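Long-range contact in Bd3459 (Bdellovibrio bacteriovorus, PDB 5CEC), which probably acts as a penicillin-binding-protein-type serine D-Ala-D-Ala peptidase on peptidoglycan and is bound by the ankyrin-repeat immunity protein Bd3460: residues 138-150 and 170-182. The protein carries 1 engineered substitution. Residues are numbered along the deposited sequence; the frame is centred on the assembly and turned at random.
Sequences KLTFDENFLLAWL and QASIVRATLTSSF. With SO4 (sulfate ion), chain E.
Strand 135-141 of the six-stranded mixed sheet meets helix 167-182 through Phe141 and Val174. CG1 of Val174 lies over one face of the Phe141 ring, 3.8 Å from its centroid and towards the rim, a CH-pi contact. With its CG between backbone N and carbonyl carbon (chi1 65°), the phenylalanine sets its flat ring against the helix; CD1 meets Leu178 CD1 at 3.5 Å, and the edge near CZ points at the Ala171 carbonyl. The other branch of Leu178, CD2, reaches Leu147 CD2 (3.7 Å), the edge of the Phe145 ring and Leu139 CD2.

The link from strand to helix, part of a beta-alpha-beta crossover to the parallel strand 212-218, begins with a type I turn, Asp142 to Phe145, in which Asp142 OD1 closes an Asx turn onto Asn144 N. Gln170, long enough to span the gap, ties this turn to the helix: its NE2 donates to Glu143 O (2.8 Å, 152°), the acceptor lying in the amide plane although the nitrogen stands above the carbonyl plane. That NE2 also gives to a water that donates to Asp142 O and Phe145 O.

Further along, small Ser181 lets Trp149 lie close, with CB 3.5 Å from the six-membered ring's centroid, almost along its normal. The indole NE1 donates to a sulfate, probably from the crystallisation liquor, which Arg118 also binds.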
loop_
_atom_site.group_PDB
_atom_site.type_symbol
_atom_site.label_atom_id
_atom_site.label_comp_id
_atom_site.label_asym_id
_atom_site.label_seq_id
_atom_site.Cartn_x
_atom_site.Cartn_y
_atom_site.Cartn_z
ATOM N N LYS A 138 -38.369 2.230 -3.338
ATOM C CA LYS A 138 -37.691 3.489 -3.170
ATOM C C LYS A 138 -36.480 3.248 -2.261
ATOM O O LYS A 138 -36.605 2.774 -1.134
ATOM C CB LYS A 138 -38.631 4.541 -2.601
ATOM C CG LYS A 138 -38.025 5.919 -2.495
ATOM C CD LYS A 138 -39.058 7.000 -2.206
ATOM C CE LYS A 138 -39.715 6.813 -0.850
ATOM N NZ LYS A 138 -40.592 7.975 -0.515
ATOM N N LEU A 139 -35.303 3.499 -2.815
ATOM C CA LEU A 139 -34.060 3.497 -2.071
ATOM C C LEU A 139 -33.600 4.918 -1.874
ATOM O O LEU A 139 -33.318 5.620 -2.842
ATOM C CB LEU A 139 -32.991 2.680 -2.787
ATOM C CG LEU A 139 -31.622 2.623 -2.111
ATOM C CD1 LEU A 139 -31.730 1.958 -0.742
ATOM C CD2 LEU A 139 -30.599 1.910 -2.992
ATOM N N THR A 140 -33.506 5.358 -0.636
ATOM C CA THR A 140 -32.999 6.699 -0.344
ATOM C C THR A 140 -31.799 6.600 0.564
ATOM O O THR A 140 -31.538 5.556 1.129
ATOM C CB THR A 140 -34.087 7.631 0.241
ATOM O OG1 THR A 140 -34.483 7.179 1.532
ATOM C CG2 THR A 140 -35.273 7.716 -0.686
ATOM N N PHE A 141 -31.032 7.681 0.650
ATOM C CA PHE A 141 -29.777 7.688 1.391
ATOM C C PHE A 141 -29.453 9.106 1.829
ATOM O O PHE A 141 -29.860 10.070 1.167
ATOM C CB PHE A 141 -28.631 7.115 0.552
ATOM C CG PHE A 141 -28.306 7.951 -0.665
ATOM C CD1 PHE A 141 -29.014 7.799 -1.848
ATOM C CD2 PHE A 141 -27.342 8.940 -0.602
ATOM C CE1 PHE A 141 -28.758 8.605 -2.930
ATOM C CE2 PHE A 141 -27.106 9.746 -1.679
ATOM C CZ PHE A 141 -27.804 9.579 -2.836
ATOM N N ASP A 142 -28.729 9.226 2.941
ATOM C CA ASP A 142 -28.362 10.544 3.475
ATOM C C ASP A 142 -26.897 10.884 3.166
ATOM O O ASP A 142 -26.182 10.180 2.446
ATOM C CB ASP A 142 -28.711 10.667 4.975
ATOM C CG ASP A 142 -27.826 9.859 5.888
ATOM O OD1 ASP A 142 -26.751 9.361 5.474
ATOM O OD2 ASP A 142 -28.229 9.731 7.073
ATOM N N GLU A 143 -26.487 12.034 3.680
ATOM C CA GLU A 143 -25.198 12.616 3.368
ATOM C C GLU A 143 -24.028 11.944 4.065
ATOM O O GLU A 143 -22.882 12.248 3.780
ATOM C CB GLU A 143 -25.188 14.131 3.636
ATOM C CG GLU A 143 -25.284 14.533 5.100
ATOM C CD GLU A 143 -26.691 14.709 5.636
ATOM O OE1 GLU A 143 -27.646 13.990 5.238
ATOM O OE2 GLU A 143 -26.832 15.556 6.529
ATOM N N ASN A 144 -24.311 10.959 4.916
ATOM C CA ASN A 144 -23.255 10.198 5.530
ATOM C C ASN A 144 -23.050 8.848 4.887
ATOM O O ASN A 144 -22.195 8.102 5.331
ATOM C CB ASN A 144 -23.516 10.062 7.025
ATOM C CG ASN A 144 -23.446 11.389 7.723
ATOM O OD1 ASN A 144 -22.517 12.159 7.490
ATOM N ND2 ASN A 144 -24.402 11.643 8.602
ATOM N N PHE A 145 -23.839 8.548 3.845
ATOM C CA PHE A 145 -23.659 7.303 3.108
ATOM C C PHE A 145 -22.636 7.546 2.013
ATOM O O PHE A 145 -22.951 8.086 0.952
ATOM C CB PHE A 145 -24.969 6.787 2.523
ATOM C CG PHE A 145 -24.804 5.513 1.726
ATOM C CD1 PHE A 145 -24.163 4.411 2.284
ATOM C CD2 PHE A 145 -25.215 5.451 0.387
ATOM C CE1 PHE A 145 -23.993 3.245 1.536
ATOM C CE2 PHE A 145 -25.051 4.292 -0.352
ATOM C CZ PHE A 145 -24.429 3.194 0.208
ATOM N N LEU A 146 -21.398 7.208 2.323
ATOM C CA LEU A 146 -20.297 7.338 1.387
ATOM C C LEU A 146 -20.179 6.047 0.624
ATOM O O LEU A 146 -20.107 4.971 1.214
ATOM C CB LEU A 146 -19.002 7.678 2.082
ATOM C CG LEU A 146 -19.072 8.851 3.062
ATOM C CD1 LEU A 146 -17.748 8.995 3.811
ATOM C CD2 LEU A 146 -19.472 10.150 2.359
ATOM N N LEU A 147 -20.258 6.136 -0.691
ATOM C CA LEU A 147 -20.191 4.980 -1.576
ATOM C C LEU A 147 -19.264 5.317 -2.721
ATOM O O LEU A 147 -19.519 6.290 -3.482
ATOM C CB LEU A 147 -21.571 4.626 -2.116
ATOM C CG LEU A 147 -21.629 3.479 -3.106
ATOM C CD1 LEU A 147 -21.290 2.157 -2.431
ATOM C CD2 LEU A 147 -23.007 3.412 -3.736
ATOM N N ALA A 148 -18.177 4.553 -2.835
ATOM C CA ALA A 148 -17.199 4.699 -3.928
ATOM C C ALA A 148 -16.921 3.300 -4.402
ATOM O O ALA A 148 -16.252 2.527 -3.723
ATOM C CB ALA A 148 -15.918 5.339 -3.440
ATOM N N TRP A 149 -17.421 2.964 -5.581
ATOM C CA TRP A 149 -17.365 1.601 -6.018
ATOM C C TRP A 149 -15.963 1.007 -5.980
ATOM O O TRP A 149 -15.764 -0.117 -5.493
ATOM C CB TRP A 149 -17.958 1.476 -7.420
ATOM C CG TRP A 149 -18.356 0.118 -7.798
ATOM C CD1 TRP A 149 -17.804 -0.665 -8.771
ATOM C CD2 TRP A 149 -19.418 -0.643 -7.234
ATOM N NE1 TRP A 149 -18.455 -1.876 -8.832
ATOM C CE2 TRP A 149 -19.462 -1.884 -7.914
ATOM C CE3 TRP A 149 -20.362 -0.402 -6.239
ATOM C CZ2 TRP A 149 -20.392 -2.881 -7.602
ATOM C CZ3 TRP A 149 -21.286 -1.391 -5.947
ATOM C CH2 TRP A 149 -21.298 -2.610 -6.622
ATOM N N LEU A 150 -14.991 1.782 -6.464
ATOM C CA LEU A 150 -13.602 1.334 -6.572
ATOM C C LEU A 150 -12.758 1.688 -5.320
ATOM O O LEU A 150 -11.527 1.756 -5.393
ATOM C CB LEU A 150 -12.960 1.860 -7.870
ATOM C CG LEU A 150 -13.663 1.422 -9.149
ATOM C CD1 LEU A 150 -12.953 2.046 -10.338
ATOM C CD2 LEU A 150 -13.749 -0.089 -9.310
ATOM N N GLN A 170 -21.843 15.410 -3.864
ATOM C CA GLN A 170 -21.632 14.064 -3.316
ATOM C C GLN A 170 -22.831 13.189 -3.635
ATOM O O GLN A 170 -22.670 12.054 -4.107
ATOM C CB GLN A 170 -21.418 14.110 -1.814
ATOM C CG GLN A 170 -21.241 12.742 -1.167
ATOM C CD GLN A 170 -21.132 12.880 0.327
ATOM O OE1 GLN A 170 -20.215 13.553 0.810
ATOM N NE2 GLN A 170 -22.082 12.315 1.065
ATOM N N ALA A 171 -24.032 13.705 -3.331
ATOM C CA ALA A 171 -25.273 12.930 -3.485
ATOM C C ALA A 171 -25.557 12.567 -4.933
ATOM O O ALA A 171 -26.017 11.457 -5.198
ATOM C CB ALA A 171 -26.469 13.688 -2.903
ATOM N N SER A 172 -25.242 13.469 -5.864
ATOM C CA SER A 172 -25.447 13.198 -7.294
ATOM C C SER A 172 -24.629 11.985 -7.701
ATOM O O SER A 172 -25.102 11.082 -8.397
ATOM C CB SER A 172 -25.015 14.420 -8.138
ATOM O OG SER A 172 -25.041 14.139 -9.531
ATOM N N ILE A 173 -23.396 11.958 -7.220
ATOM C CA ILE A 173 -22.469 10.883 -7.578
ATOM C C ILE A 173 -22.839 9.576 -6.865
ATOM O O ILE A 173 -22.811 8.524 -7.485
ATOM C CB ILE A 173 -21.017 11.296 -7.305
ATOM C CG1 ILE A 173 -20.695 12.541 -8.136
ATOM C CG2 ILE A 173 -20.053 10.154 -7.630
ATOM C CD1 ILE A 173 -20.607 12.328 -9.626
ATOM N N VAL A 174 -23.249 9.635 -5.598
ATOM C CA VAL A 174 -23.703 8.420 -4.892
ATOM C C VAL A 174 -24.935 7.857 -5.583
ATOM O O VAL A 174 -25.018 6.647 -5.780
ATOM C CB VAL A 174 -23.954 8.700 -3.405
ATOM C CG1 VAL A 174 -24.579 7.505 -2.722
ATOM C CG2 VAL A 174 -22.625 9.032 -2.733
ATOM N N ARG A 175 -25.871 8.722 -5.969
ATOM C CA ARG A 175 -27.060 8.269 -6.669
ATOM C C ARG A 175 -26.691 7.561 -7.965
ATOM O O ARG A 175 -27.239 6.500 -8.258
ATOM C CB ARG A 175 -28.048 9.406 -6.928
ATOM C CG ARG A 175 -29.276 8.996 -7.732
ATOM C CD ARG A 175 -30.293 10.119 -7.782
ATOM N NE ARG A 175 -31.431 9.783 -8.632
ATOM C CZ ARG A 175 -31.500 9.925 -9.952
ATOM N NH1 ARG A 175 -30.494 10.439 -10.656
ATOM N NH2 ARG A 175 -32.612 9.559 -10.579
ATOM N N ALA A 176 -25.769 8.154 -8.715
ATOM C CA ALA A 176 -25.312 7.551 -9.936
ATOM C C ALA A 176 -24.644 6.201 -9.727
ATOM O O ALA A 176 -24.866 5.292 -10.506
ATOM C CB ALA A 176 -24.391 8.483 -10.703
ATOM N N THR A 177 -23.829 6.075 -8.684
ATOM C CA THR A 177 -23.183 4.813 -8.386
ATOM C C THR A 177 -24.206 3.763 -7.920
ATOM O O THR A 177 -24.115 2.595 -8.298
ATOM C CB THR A 177 -22.099 5.015 -7.304
ATOM O OG1 THR A 177 -21.175 6.005 -7.759
ATOM C CG2 THR A 177 -21.364 3.714 -6.979
ATOM N N LEU A 178 -25.183 4.184 -7.115
ATOM C CA LEU A 178 -26.261 3.287 -6.727
ATOM C C LEU A 178 -27.013 2.786 -7.953
ATOM O O LEU A 178 -27.293 1.611 -8.060
ATOM C CB LEU A 178 -27.210 3.951 -5.746
ATOM C CG LEU A 178 -26.732 4.057 -4.286
ATOM C CD1 LEU A 178 -27.654 4.976 -3.500
ATOM C CD2 LEU A 178 -26.639 2.678 -3.643
ATOM N N THR A 179 -27.272 3.673 -8.908
ATOM C CA THR A 179 -28.043 3.334 -10.080
ATOM C C THR A 179 -27.249 2.427 -11.014
ATOM O O THR A 179 -27.788 1.442 -11.520
ATOM C CB THR A 179 -28.464 4.603 -10.817
ATOM O OG1 THR A 179 -29.266 5.432 -9.964
ATOM C CG2 THR A 179 -29.232 4.331 -12.126
ATOM N N SER A 180 -25.970 2.723 -11.228
ATOM C CA SER A 180 -25.223 2.029 -12.278
ATOM C C SER A 180 -24.440 0.829 -11.780
ATOM O O SER A 180 -24.069 -0.019 -12.572
ATOM C CB SER A 180 -24.307 3.012 -12.998
ATOM O OG SER A 180 -25.092 3.964 -13.695
ATOM N N SER A 181 -24.208 0.749 -10.463
ATOM C CA SER A 181 -23.410 -0.325 -9.889
ATOM C C SER A 181 -24.142 -1.123 -8.820
ATOM O O SER A 181 -24.215 -2.341 -8.909
ATOM C CB SER A 181 -22.102 0.239 -9.312
ATOM O OG SER A 181 -21.307 0.778 -10.349
ATOM N N PHE A 182 -24.702 -0.459 -7.817
ATOM C CA PHE A 182 -25.356 -1.198 -6.741
ATOM C C PHE A 182 -26.576 -1.961 -7.262
ATOM O O PHE A 182 -26.852 -3.086 -6.827
ATOM C CB PHE A 182 -25.763 -0.222 -5.621
ATOM C CG PHE A 182 -26.336 -0.889 -4.416
ATOM C CD1 PHE A 182 -27.696 -1.153 -4.339
ATOM C CD2 PHE A 182 -25.510 -1.306 -3.378
ATOM C CE1 PHE A 182 -28.223 -1.755 -3.221
ATOM C CE2 PHE A 182 -26.029 -1.937 -2.272
ATOM C CZ PHE A 182 -27.381 -2.167 -2.209
HETATM S S SO4 E . -18.403 -4.098 -12.519
HETATM O O1 SO4 E . -17.156 -4.877 -12.296
HETATM O O2 SO4 E . -18.381 -3.422 -13.831
HETATM O O3 SO4 E . -18.737 -3.219 -11.388
HETATM O O4 SO4 E . -19.590 -5.031 -12.575
HETATM O O HOH W 1 -24.226 10.479 0.354
HETATM O O HOH W 2 -20.163 14.339 3.353
HETATM O O HOH W 3 -18.166 5.097 -7.477
#